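Local atomic coordinates of diaminopimelate decarboxylase (Methanocaldococcus jannaschii, PDB entry 1TWI), a protein that catalyses the pyridoxal 5'-phosphate-dependent decarboxylation of meso-diaminopimelate to L-lysine, the final step of lysine biosynthesis, working as a homodimer. Residues A[71-76]-A[413-418]; A[122-127]-A[144-149]; A[160-165]-A[183-188]; A[340-345]-A[376-381]. All coordinates share one frame; numbering follows the deposited sequence.

Overall arrangement
Followed from the N terminus, the chain opens contact 1 at residues 71-76, where the first turn of helix 74-82 begins in the barrel domain, and closes it at 413-418, at the end of strand 410-415. The other three contacts nest inside that long loop, in series and without crossing. Contact 2 comes first, joining two successive outer helices of the barrel. Contact 3 then ties the end of strand 153-160 to the short strand 182-183. Contact 4, in the beta domain, closes a loop between strands 339-341 and 378-382. Contact 1 alone joins the two domains. Contacts 1 to 3 all reach the second subunit, contact 2 only through Met122, whereas no other chain touches contact 4.

Contact 1: residues A[71-76]-A[413-418]; sequences NANLAI and LIRERE
Ile414 lies against Ala75, Ile76 and Asn73, and its side chain illustrates how one branched aliphatic side chain can serve several neighbours. CB starts over the methyl of Ala75, and the CG2 branch presses closer to that methyl, with Ile414 CG2 3.5 Å from Ala75 CB. The other branch, CG1, sits between the backbone N and the carbonyl carbon (chi1 56°), which leads it away from Ala75. Extended from there, Ile414 CD1 finishes 3.6 Å from Asn73 OD1 and also meets Ile76, whose CD1 is 3.9 Å from Ile414 CD1; the two isoleucine side chains run at about a right angle.

The amide of Asn73 works in two directions. Asn73 OD1 caps helix 74-82 from the N-cap position, accepting Ile76 N on a lone pair and Ala75 N, at 2.9 Å, from well above the carbonyl plane. Asn73 ND2 donates to Ile414 O across a nearly straight 3.0 Å bond (171°), lying in the amide plane of Asn73 although above the plane of the acceptor carbonyl. A water accepts from both Asn73 ND2 and Arg415 NH1, entering at the edge of the guanidinium. With both ends gripped, the rotation of the amide is fixed.

Ile414 and Arg415 both face Met403 in a classic beta bulge, where strand 410-415 runs beside strand 402-407. The contact thus seats the start of a barrel helix on a hairpin of the beta domain, while Pro430 of the second subunit packs on both Ala75 and Ile414, and Ile76 also touches Met35 of strand 32-36.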
loop_
_atom_site.group_PDB
_atom_site.type_symbol
_atom_site.label_atom_id
_atom_site.label_comp_id
_atom_site.label_asym_id
_atom_site.label_seq_id
_atom_site.Cartn_x
_atom_site.Cartn_y
_atom_site.Cartn_z
ATOM N N ASN A 71 -9.935 9.014 4.975
ATOM C CA ASN A 71 -9.221 10.231 4.530
ATOM C C ASN A 71 -9.145 11.119 5.777
ATOM O O ASN A 71 -10.183 11.641 6.234
ATOM C CB ASN A 71 -10.039 10.975 3.465
ATOM C CG ASN A 71 -9.199 12.053 2.735
ATOM O OD1 ASN A 71 -8.364 12.712 3.355
ATOM N ND2 ASN A 71 -9.431 12.238 1.447
ATOM N N ALA A 72 -7.954 11.266 6.346
ATOM C CA ALA A 72 -7.768 12.101 7.538
ATOM C C ALA A 72 -6.939 13.356 7.248
ATOM O O ALA A 72 -6.282 13.886 8.152
ATOM C CB ALA A 72 -7.111 11.284 8.703
ATOM N N ASN A 73 -6.968 13.830 6.002
ATOM C CA ASN A 73 -6.257 15.055 5.658
ATOM C C ASN A 73 -6.850 16.176 6.565
ATOM O O ASN A 73 -8.093 16.311 6.701
ATOM C CB ASN A 73 -6.417 15.390 4.160
ATOM C CG ASN A 73 -5.991 16.820 3.855
ATOM O OD1 ASN A 73 -6.751 17.763 4.089
ATOM N ND2 ASN A 73 -4.764 16.992 3.378
ATOM N N LEU A 74 -5.979 16.997 7.174
ATOM C CA LEU A 74 -6.447 17.977 8.157
ATOM C C LEU A 74 -7.485 18.958 7.649
ATOM O O LEU A 74 -8.377 19.372 8.398
ATOM C CB LEU A 74 -5.246 18.756 8.793
ATOM C CG LEU A 74 -5.520 19.589 10.073
ATOM C CD1 LEU A 74 -6.090 18.667 11.173
ATOM C CD2 LEU A 74 -4.160 20.234 10.583
ATOM N N ALA A 75 -7.406 19.338 6.384
ATOM C CA ALA A 75 -8.447 20.275 5.898
ATOM C C ALA A 75 -9.801 19.534 5.792
ATOM O O ALA A 75 -10.863 20.104 6.111
ATOM C CB ALA A 75 -8.075 20.874 4.514
ATOM N N ILE A 76 -9.752 18.285 5.325
ATOM C CA ILE A 76 -10.997 17.503 5.146
ATOM C C ILE A 76 -11.663 17.253 6.503
ATOM O O ILE A 76 -12.880 17.384 6.635
ATOM C CB ILE A 76 -10.715 16.132 4.429
ATOM C CG1 ILE A 76 -10.149 16.378 3.015
ATOM C CG2 ILE A 76 -12.003 15.269 4.369
ATOM C CD1 ILE A 76 -11.003 17.356 2.167
ATOM N N LEU A 413 -4.649 24.751 -1.872
ATOM C CA LEU A 413 -3.736 23.615 -1.737
ATOM C C LEU A 413 -3.977 23.056 -0.325
ATOM O O LEU A 413 -3.845 23.764 0.676
ATOM C CB LEU A 413 -2.254 24.076 -1.933
ATOM C CG LEU A 413 -1.181 22.952 -1.929
ATOM C CD1 LEU A 413 -1.455 21.968 -3.109
ATOM C CD2 LEU A 413 0.240 23.555 -2.074
ATOM N N ILE A 414 -4.361 21.790 -0.211
ATOM C CA ILE A 414 -4.540 21.234 1.135
ATOM C C ILE A 414 -3.539 20.136 1.477
ATOM O O ILE A 414 -3.528 19.634 2.612
ATOM C CB ILE A 414 -5.974 20.694 1.395
ATOM C CG1 ILE A 414 -6.363 19.636 0.336
ATOM C CG2 ILE A 414 -6.971 21.910 1.318
ATOM C CD1 ILE A 414 -7.635 18.842 0.766
ATOM N N ARG A 415 -2.715 19.736 0.506
ATOM C CA ARG A 415 -1.637 18.800 0.830
ATOM C C ARG A 415 -0.499 19.161 -0.088
ATOM O O ARG A 415 -0.683 19.265 -1.292
ATOM C CB ARG A 415 -2.060 17.321 0.628
ATOM C CG ARG A 415 -0.939 16.355 1.097
ATOM C CD ARG A 415 -1.106 14.898 0.622
ATOM N NE ARG A 415 0.165 14.219 0.844
ATOM C CZ ARG A 415 0.459 13.532 1.936
ATOM N NH1 ARG A 415 -0.445 13.402 2.908
ATOM N NH2 ARG A 415 1.669 13.007 2.076
ATOM N N GLU A 416 0.700 19.377 0.450
ATOM C CA GLU A 416 1.828 19.711 -0.424
ATOM C C GLU A 416 2.452 18.416 -0.889
ATOM O O GLU A 416 2.343 17.364 -0.222
ATOM C CB GLU A 416 2.852 20.556 0.350
ATOM C CG GLU A 416 3.983 21.137 -0.460
ATOM C CD GLU A 416 3.561 21.861 -1.729
ATOM O OE1 GLU A 416 3.347 21.147 -2.709
ATOM O OE2 GLU A 416 3.456 23.114 -1.747
ATOM N N ARG A 417 3.124 18.446 -2.031
ATOM C CA ARG A 417 3.722 17.203 -2.477
ATOM C C ARG A 417 5.044 16.947 -1.790
ATOM O O ARG A 417 5.623 17.840 -1.166
ATOM C CB ARG A 417 3.960 17.201 -3.996
ATOM C CG ARG A 417 4.856 18.285 -4.491
ATOM C CD ARG A 417 5.163 17.977 -6.000
ATOM N NE ARG A 417 3.945 17.865 -6.804
ATOM C CZ ARG A 417 3.471 18.833 -7.587
ATOM N NH1 ARG A 417 4.137 20.010 -7.670
ATOM N NH2 ARG A 417 2.345 18.627 -8.287
ATOM N N GLU A 418 5.538 15.734 -1.917
ATOM C CA GLU A 418 6.836 15.412 -1.332
ATOM C C GLU A 418 7.945 15.552 -2.406
ATOM O O GLU A 418 7.759 15.109 -3.558
ATOM C CB GLU A 418 6.814 13.957 -0.793
ATOM C CG GLU A 418 6.049 13.862 0.543
ATOM C CD GLU A 418 5.836 12.449 0.988
ATOM O OE1 GLU A 418 5.443 11.620 0.154
ATOM O OE2 GLU A 418 6.050 12.184 2.197
HETATM O O HOH W 1 -3.160 14.603 3.502
#

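Contact 2: residues A[122-127]-A[144-149]; sequences MGIEAN and ETAKEL
Ile124 and Ala146 are the residues whose CA atoms come nearest across the two segments, with 7.1 Å between Ile124 CA and Ala146 CA. Helices 117-125 and 136-149 are successive outer helices of the TIM-type barrel, with parallel strand 130-133 between them in the chain, and they illustrate how neighbouring helices on such a barrel pack through a few aliphatic groups.

Ile124 does most of the work by splitting its two branches. CG1 lies beside the backbone N (chi1 -67°) and the chain then extends, which carries CD1 right onto the other helix backbone: Ile124 CD1 is 3.7 Å from Ala146 CA and 4.0 Å from Ala146 CB. The same methyl also brushes Thr145 CG2. The hydroxyl of Thr145 is engaged within its own helix by Leu141 O and receives a further bond from Lys117 NZ.

The second branch of Ile124 turns to Leu149, whose side chain comes obliquely from one turn further along; Ile124 CG2 and Leu149 CD1 stand 3.7 Å apart. Ile124 also touches Ala153 of strand 153-160, on the barrel wall. The helix closes in a Schellman motif, with Asn127 taking a positive phi of 52° and Asn127 N bonding back to Ile124 O. At the exposed margin Glu125, bent at chi2, brings one carboxylate oxygen up to the leucine methyls, with Glu125 OE2 4.0 Å from Leu149 CD1.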
loop_
_atom_site.group_PDB
_atom_site.type_symbol
_atom_site.label_atom_id
_atom_site.label_comp_id
_atom_site.label_asym_id
_atom_site.label_seq_id
_atom_site.Cartn_x
_atom_site.Cartn_y
_atom_site.Cartn_z
ATOM N N MET A 122 -4.636 8.306 26.063
ATOM C CA MET A 122 -5.023 9.448 25.256
ATOM C C MET A 122 -6.520 9.620 25.156
ATOM O O MET A 122 -7.016 10.751 25.273
ATOM C CB MET A 122 -4.416 9.336 23.844
ATOM C CG MET A 122 -4.696 10.526 22.926
ATOM S SD MET A 122 -3.845 10.365 21.238
ATOM C CE MET A 122 -2.581 9.433 21.754
ATOM N N GLY A 123 -7.241 8.518 24.912
ATOM C CA GLY A 123 -8.696 8.625 24.819
ATOM C C GLY A 123 -9.322 9.029 26.158
ATOM O O GLY A 123 -10.333 9.757 26.192
ATOM N N ILE A 124 -8.758 8.542 27.263
ATOM C CA ILE A 124 -9.330 8.877 28.561
ATOM C C ILE A 124 -9.088 10.348 28.851
ATOM O O ILE A 124 -10.011 11.064 29.262
ATOM C CB ILE A 124 -8.766 7.972 29.678
ATOM C CG1 ILE A 124 -9.244 6.517 29.440
ATOM C CG2 ILE A 124 -9.171 8.543 31.026
ATOM C CD1 ILE A 124 -8.634 5.434 30.401
ATOM N N GLU A 125 -7.882 10.822 28.591
ATOM C CA GLU A 125 -7.559 12.245 28.810
ATOM C C GLU A 125 -8.428 13.165 27.903
ATOM O O GLU A 125 -8.818 14.276 28.298
ATOM C CB GLU A 125 -6.080 12.499 28.491
ATOM C CG GLU A 125 -5.055 11.969 29.522
ATOM C CD GLU A 125 -5.150 12.647 30.898
ATOM O OE1 GLU A 125 -5.496 13.832 30.969
ATOM O OE2 GLU A 125 -4.861 11.991 31.907
ATOM N N ALA A 126 -8.730 12.707 26.694
ATOM C CA ALA A 126 -9.566 13.497 25.784
ATOM C C ALA A 126 -11.054 13.299 26.066
ATOM O O ALA A 126 -11.875 13.940 25.414
ATOM C CB ALA A 126 -9.297 13.124 24.345
ATOM N N ASN A 127 -11.391 12.397 26.979
ATOM C CA ASN A 127 -12.787 12.108 27.389
ATOM C C ASN A 127 -13.707 11.819 26.182
ATOM O O ASN A 127 -14.804 12.421 26.020
ATOM C CB ASN A 127 -13.319 13.294 28.240
ATOM C CG ASN A 127 -14.690 13.017 28.904
ATOM O OD1 ASN A 127 -15.000 11.899 29.393
ATOM N ND2 ASN A 127 -15.505 14.053 28.941
ATOM N N GLU A 144 -7.973 -1.096 33.898
ATOM C CA GLU A 144 -6.724 -0.926 34.661
ATOM C C GLU A 144 -6.123 0.475 34.400
ATOM O O GLU A 144 -5.625 1.134 35.311
ATOM C CB GLU A 144 -5.704 -2.005 34.270
ATOM C CG GLU A 144 -5.937 -3.398 34.897
ATOM C CD GLU A 144 -5.123 -4.492 34.167
ATOM O OE1 GLU A 144 -5.232 -5.701 34.533
ATOM O OE2 GLU A 144 -4.371 -4.135 33.208
ATOM N N THR A 145 -6.170 0.943 33.152
ATOM C CA THR A 145 -5.612 2.259 32.824
ATOM C C THR A 145 -6.439 3.396 33.427
ATOM O O THR A 145 -5.895 4.393 33.975
ATOM C CB THR A 145 -5.505 2.393 31.289
ATOM O OG1 THR A 145 -4.696 1.309 30.824
ATOM C CG2 THR A 145 -4.882 3.723 30.907
ATOM N N ALA A 146 -7.758 3.255 33.337
ATOM C CA ALA A 146 -8.664 4.240 33.926
ATOM C C ALA A 146 -8.361 4.281 35.447
ATOM O O ALA A 146 -8.338 5.356 36.061
ATOM C CB ALA A 146 -10.162 3.788 33.679
ATOM N N LYS A 147 -8.186 3.111 36.055
ATOM C CA LYS A 147 -7.866 3.059 37.503
ATOM C C LYS A 147 -6.536 3.838 37.762
ATOM O O LYS A 147 -6.462 4.650 38.692
ATOM C CB LYS A 147 -7.676 1.623 37.961
ATOM C CG LYS A 147 -7.297 1.481 39.449
ATOM C CD LYS A 147 -6.928 0.024 39.732
ATOM C CE LYS A 147 -6.801 -0.334 41.252
ATOM N NZ LYS A 147 -6.459 -1.815 41.392
ATOM N N GLU A 148 -5.521 3.633 36.916
ATOM C CA GLU A 148 -4.259 4.350 37.123
ATOM C C GLU A 148 -4.409 5.882 37.039
ATOM O O GLU A 148 -3.798 6.636 37.816
ATOM C CB GLU A 148 -3.205 3.853 36.125
ATOM C CG GLU A 148 -2.767 2.429 36.410
ATOM C CD GLU A 148 -1.727 1.938 35.422
ATOM O OE1 GLU A 148 -1.969 2.122 34.191
ATOM O OE2 GLU A 148 -0.678 1.382 35.857
ATOM N N LEU A 149 -5.227 6.354 36.109
ATOM C CA LEU A 149 -5.419 7.795 35.975
ATOM C C LEU A 149 -6.476 8.359 36.964
ATOM O O LEU A 149 -6.726 9.546 36.972
ATOM C CB LEU A 149 -5.860 8.124 34.531
ATOM C CG LEU A 149 -4.941 7.687 33.412
ATOM C CD1 LEU A 149 -5.597 8.064 31.995
ATOM C CD2 LEU A 149 -3.659 8.411 33.546
#

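Contact 3: residues A[160-165]-A[183-188]; sequences NPNVNP and DVESGI
Asn160 and Asp183 form a parallel beta bridge a single residue pair long, which two waters help to carry, an instructive case of a strand pairing that gives way at once to loops. Asn160 O accepts Val184 N at 3.1 Å, the donor lying above the carbonyl plane, and also a bond from a water, which accepts from Glu185 N. Asn160 completes the bridge through a backbone bond with Leu182. A second water accepts from Asn160 ND2 and donates to Asp183 OD2; the same ND2 has a protein partner in Phe180 O.

The side chain of Val184 follows its own N-H onto the same carbonyl, with Val184 CG2 3.6 Å from Asn160 O and 4.0 Å from Pro161 CA. Asn162 and Glu185 run past each other obliquely with amide and carboxylate planes 31° apart. Asn162 CG, anti to the backbone N (chi1 -162°), puts the amide beside the extended glutamate chain, where Asn162 OD1 comes 3.4 Å from Glu185 CG.

Asp183 OD1 accepts both Ser186 N, at 2.8 Å, and Ser186 OG, at 2.6 Å, an Asx motif wrapped round the type I turn from Val184 to Gly187. Pro313 of the second subunit packs on Asp183 and Ser186. Such loops at the C-terminal ends of parallel strands form the cofactor-bearing rim of a TIM-type barrel, and here the side chain of Asn160 is about 10 Å from the bound pyridoxal phosphate.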
loop_
_atom_site.group_PDB
_atom_site.type_symbol
_atom_site.label_atom_id
_atom_site.label_comp_id
_atom_site.label_asym_id
_atom_site.label_seq_id
_atom_site.Cartn_x
_atom_site.Cartn_y
_atom_site.Cartn_z
ATOM N N ASN A 160 -20.293 -9.210 17.377
ATOM C CA ASN A 160 -20.470 -9.920 16.101
ATOM C C ASN A 160 -21.801 -10.653 16.307
ATOM O O ASN A 160 -21.825 -11.722 16.881
ATOM C CB ASN A 160 -19.336 -10.892 15.936
ATOM C CG ASN A 160 -18.018 -10.179 15.922
ATOM O OD1 ASN A 160 -17.971 -9.011 15.532
ATOM N ND2 ASN A 160 -16.949 -10.853 16.307
ATOM N N PRO A 161 -22.901 -10.041 15.878
ATOM C CA PRO A 161 -24.273 -10.563 16.003
ATOM C C PRO A 161 -24.475 -11.832 15.234
ATOM O O PRO A 161 -23.694 -12.169 14.332
ATOM C CB PRO A 161 -25.147 -9.397 15.536
ATOM C CG PRO A 161 -24.294 -8.717 14.511
ATOM C CD PRO A 161 -22.838 -8.888 14.965
ATOM N N ASN A 162 -25.544 -12.533 15.600
ATOM C CA ASN A 162 -25.814 -13.809 15.022
ATOM C C ASN A 162 -26.572 -13.681 13.668
ATOM O O ASN A 162 -27.724 -14.080 13.564
ATOM C CB ASN A 162 -26.620 -14.601 16.059
ATOM C CG ASN A 162 -26.606 -16.092 15.784
ATOM O OD1 ASN A 162 -27.437 -16.839 16.317
ATOM N ND2 ASN A 162 -25.656 -16.536 14.960
ATOM N N VAL A 163 -25.904 -13.099 12.671
ATOM C CA VAL A 163 -26.451 -12.902 11.328
ATOM C C VAL A 163 -26.850 -14.243 10.692
ATOM O O VAL A 163 -26.113 -15.216 10.803
ATOM C CB VAL A 163 -25.411 -12.251 10.440
ATOM C CG1 VAL A 163 -25.857 -12.291 9.014
ATOM C CG2 VAL A 163 -25.177 -10.806 10.918
ATOM N N ASN A 164 -28.002 -14.297 10.035
ATOM C CA ASN A 164 -28.439 -15.548 9.406
ATOM C C ASN A 164 -27.435 -15.978 8.311
ATOM O O ASN A 164 -27.361 -15.349 7.256
ATOM C CB ASN A 164 -29.797 -15.358 8.738
ATOM C CG ASN A 164 -30.408 -16.674 8.288
ATOM O OD1 ASN A 164 -29.678 -17.630 7.941
ATOM N ND2 ASN A 164 -31.760 -16.745 8.289
ATOM N N PRO A 165 -26.706 -17.079 8.525
ATOM C CA PRO A 165 -25.722 -17.579 7.560
ATOM C C PRO A 165 -26.351 -18.114 6.255
ATOM O O PRO A 165 -25.669 -18.237 5.225
ATOM C CB PRO A 165 -24.996 -18.671 8.349
ATOM C CG PRO A 165 -26.053 -19.201 9.160
ATOM C CD PRO A 165 -26.837 -18.008 9.655
ATOM N N ASP A 183 -17.859 -12.153 19.981
ATOM C CA ASP A 183 -18.871 -13.054 19.446
ATOM C C ASP A 183 -20.117 -13.057 20.355
ATOM O O ASP A 183 -20.010 -13.220 21.591
ATOM C CB ASP A 183 -18.314 -14.463 19.325
ATOM C CG ASP A 183 -19.242 -15.372 18.540
ATOM O OD1 ASP A 183 -19.898 -16.231 19.153
ATOM O OD2 ASP A 183 -19.349 -15.197 17.310
ATOM N N VAL A 184 -21.284 -12.828 19.766
ATOM C CA VAL A 184 -22.507 -12.850 20.553
ATOM C C VAL A 184 -22.989 -14.301 20.811
ATOM O O VAL A 184 -23.308 -14.671 21.949
ATOM C CB VAL A 184 -23.663 -12.120 19.837
ATOM C CG1 VAL A 184 -25.050 -12.463 20.544
ATOM C CG2 VAL A 184 -23.444 -10.571 19.884
ATOM N N GLU A 185 -23.039 -15.107 19.764
ATOM C CA GLU A 185 -23.633 -16.440 19.907
ATOM C C GLU A 185 -23.031 -17.344 20.939
ATOM O O GLU A 185 -23.780 -18.002 21.697
ATOM C CB GLU A 185 -23.684 -17.180 18.556
ATOM C CG GLU A 185 -24.999 -17.921 18.433
ATOM C CD GLU A 185 -25.021 -19.024 17.348
ATOM O OE1 GLU A 185 -26.034 -19.798 17.347
ATOM O OE2 GLU A 185 -24.058 -19.097 16.538
ATOM N N SER A 186 -21.695 -17.379 20.984
ATOM C CA SER A 186 -20.965 -18.216 21.936
ATOM C C SER A 186 -21.022 -17.665 23.369
ATOM O O SER A 186 -20.511 -18.312 24.280
ATOM C CB SER A 186 -19.504 -18.299 21.506
ATOM O OG SER A 186 -18.938 -16.958 21.509
ATOM N N GLY A 187 -21.624 -16.477 23.554
ATOM C CA GLY A 187 -21.720 -15.875 24.880
ATOM C C GLY A 187 -20.603 -14.918 25.295
ATOM O O GLY A 187 -20.622 -14.370 26.417
ATOM N N ILE A 188 -19.618 -14.720 24.410
ATOM C CA ILE A 188 -18.497 -13.832 24.725
ATOM C C ILE A 188 -18.918 -12.393 24.924
ATOM O O ILE A 188 -18.499 -11.731 25.870
ATOM C CB ILE A 188 -17.416 -13.939 23.626
ATOM C CG1 ILE A 188 -16.827 -15.342 23.681
ATOM C CG2 ILE A 188 -16.292 -12.848 23.827
ATOM C CD1 ILE A 188 -15.768 -15.570 22.604
HETATM O O HOH W 2 -22.878 -14.263 17.073
HETATM O O HOH W 3 -17.404 -13.883 16.029
#

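Contact 4: residues A[340-345]-A[376-381]; sequences INCKVK and GDVLAI
Asn341 turns its CG anti to the backbone N (chi1 -168°) while Lys345, bent at chi2 and chi4, curls back, and the two bring their nitrogens onto one oxygen of Asp377. Lys345 NZ forms a salt bridge of 2.7 Å with Asp377 OD2, which receives it on its syn lone pair. Asn341 ND2 meets the same Asp377 OD2 at 3.0 Å from above the carboxylate plane, along an almost straight N-H line (173°). Glu374 N gives this oxygen a third donor, and Lys345 NZ reaches both Glu374 OE1 and Lys372 O, a cluster that probably favours the charged form of Asp377.

Asn341 OD1 accepts Lys343 N, making an Asx turn as the chain leaves its strand, and a water donates to it while accepting from Val378 N.

Beyond this polar cluster the backbones pair as antiparallel strands. Ile340 and Ala380 are the hydrogen-bonded pair, with Ile340 N 3.1 Å from Ala380 O. The return bond, from Ala380 N to Ile340 O, measures 2.9 Å. Asn341 and Leu379 form the non-hydrogen-bonded pair, and Cys342 N continues the ladder to Val378 O. The cysteine sulfur lies on the face shared by Ile340 and Ala380, with Cys342 SG 3.9 Å from Ala380 CB, and Phe14 packs on all three. Such pairing belongs to the beta domain that accompanies the barrel in alanine racemase-like, fold type III enzymes.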
loop_
_atom_site.group_PDB
_atom_site.type_symbol
_atom_site.label_atom_id
_atom_site.label_comp_id
_atom_site.label_asym_id
_atom_site.label_seq_id
_atom_site.Cartn_x
_atom_site.Cartn_y
_atom_site.Cartn_z
ATOM N N ILE A 340 -11.878 9.316 -17.433
ATOM C CA ILE A 340 -12.164 10.074 -18.652
ATOM C C ILE A 340 -10.971 10.966 -19.041
ATOM O O ILE A 340 -10.038 11.216 -18.256
ATOM C CB ILE A 340 -13.338 11.076 -18.475
ATOM C CG1 ILE A 340 -12.912 12.167 -17.475
ATOM C CG2 ILE A 340 -14.652 10.347 -17.961
ATOM C CD1 ILE A 340 -14.033 13.216 -17.233
ATOM N N ASN A 341 -11.025 11.453 -20.273
ATOM C CA ASN A 341 -10.052 12.415 -20.740
ATOM C C ASN A 341 -10.718 13.713 -20.282
ATOM O O ASN A 341 -11.935 13.865 -20.401
ATOM C CB ASN A 341 -9.994 12.420 -22.266
ATOM C CG ASN A 341 -8.792 13.187 -22.800
ATOM O OD1 ASN A 341 -8.393 14.230 -22.236
ATOM N ND2 ASN A 341 -8.217 12.687 -23.893
ATOM N N CYS A 342 -9.955 14.645 -19.735
ATOM C CA CYS A 342 -10.547 15.930 -19.347
ATOM C C CYS A 342 -10.932 16.782 -20.547
ATOM O O CYS A 342 -11.592 17.789 -20.374
ATOM C CB CYS A 342 -9.564 16.749 -18.496
ATOM S SG CYS A 342 -9.466 16.059 -16.787
ATOM N N LYS A 343 -10.506 16.385 -21.750
ATOM C CA LYS A 343 -10.818 17.152 -22.964
ATOM C C LYS A 343 -11.684 16.316 -23.886
ATOM O O LYS A 343 -11.312 15.196 -24.215
ATOM C CB LYS A 343 -9.539 17.510 -23.738
ATOM C CG LYS A 343 -9.760 18.397 -25.013
ATOM C CD LYS A 343 -10.272 19.841 -24.697
ATOM C CE LYS A 343 -10.749 20.598 -25.995
ATOM N NZ LYS A 343 -12.077 20.033 -26.464
ATOM N N VAL A 344 -12.814 16.875 -24.317
ATOM C CA VAL A 344 -13.698 16.181 -25.248
ATOM C C VAL A 344 -13.020 16.246 -26.611
ATOM O O VAL A 344 -12.439 17.299 -26.993
ATOM C CB VAL A 344 -15.046 16.907 -25.342
ATOM C CG1 VAL A 344 -15.806 16.461 -26.608
ATOM C CG2 VAL A 344 -15.834 16.618 -24.080
ATOM N N LYS A 345 -13.042 15.124 -27.331
ATOM C CA LYS A 345 -12.414 15.052 -28.653
ATOM C C LYS A 345 -13.490 14.594 -29.683
ATOM O O LYS A 345 -14.584 14.174 -29.310
ATOM C CB LYS A 345 -11.296 14.006 -28.624
ATOM C CG LYS A 345 -10.168 14.231 -27.569
ATOM C CD LYS A 345 -9.370 15.524 -27.863
ATOM C CE LYS A 345 -8.044 15.587 -26.991
ATOM N NZ LYS A 345 -7.055 14.462 -27.267
ATOM N N GLY A 376 0.124 14.760 -23.132
ATOM C CA GLY A 376 -0.159 16.106 -22.651
ATOM C C GLY A 376 -1.596 16.241 -22.170
ATOM O O GLY A 376 -1.957 17.190 -21.459
ATOM N N ASP A 377 -2.455 15.301 -22.571
ATOM C CA ASP A 377 -3.830 15.367 -22.088
ATOM C C ASP A 377 -3.767 14.999 -20.601
ATOM O O ASP A 377 -2.796 14.407 -20.135
ATOM C CB ASP A 377 -4.704 14.317 -22.806
ATOM C CG ASP A 377 -5.160 14.778 -24.191
ATOM O OD1 ASP A 377 -4.987 15.990 -24.484
ATOM O OD2 ASP A 377 -5.715 13.933 -24.950
ATOM N N VAL A 378 -4.823 15.354 -19.892
ATOM C CA VAL A 378 -4.952 15.077 -18.461
ATOM C C VAL A 378 -6.141 14.119 -18.322
ATOM O O VAL A 378 -7.224 14.409 -18.866
ATOM C CB VAL A 378 -5.263 16.380 -17.709
ATOM C CG1 VAL A 378 -5.490 16.082 -16.184
ATOM C CG2 VAL A 378 -4.052 17.410 -17.894
ATOM N N LEU A 379 -5.937 12.978 -17.656
ATOM C CA LEU A 379 -7.034 12.065 -17.443
ATOM C C LEU A 379 -7.512 12.270 -15.995
ATOM O O LEU A 379 -6.696 12.616 -15.125
ATOM C CB LEU A 379 -6.598 10.597 -17.588
ATOM C CG LEU A 379 -5.890 10.169 -18.871
ATOM C CD1 LEU A 379 -5.763 8.648 -18.845
ATOM C CD2 LEU A 379 -6.747 10.588 -20.113
ATOM N N ALA A 380 -8.814 12.084 -15.741
ATOM C CA ALA A 380 -9.348 12.170 -14.391
ATOM C C ALA A 380 -9.852 10.766 -13.977
ATOM O O ALA A 380 -10.660 10.102 -14.705
ATOM C CB ALA A 380 -10.511 13.180 -14.337
ATOM N N ILE A 381 -9.405 10.317 -12.810
ATOM C CA ILE A 381 -9.837 9.023 -12.290
ATOM C C ILE A 381 -10.810 9.412 -11.203
ATOM O O ILE A 381 -10.459 10.090 -10.213
ATOM C CB ILE A 381 -8.621 8.258 -11.695
ATOM C CG1 ILE A 381 -7.587 8.000 -12.818
ATOM C CG2 ILE A 381 -9.085 6.883 -11.083
ATOM C CD1 ILE A 381 -6.092 7.737 -12.215
HETATM O O HOH W 4 -7.073 16.470 -21.359
#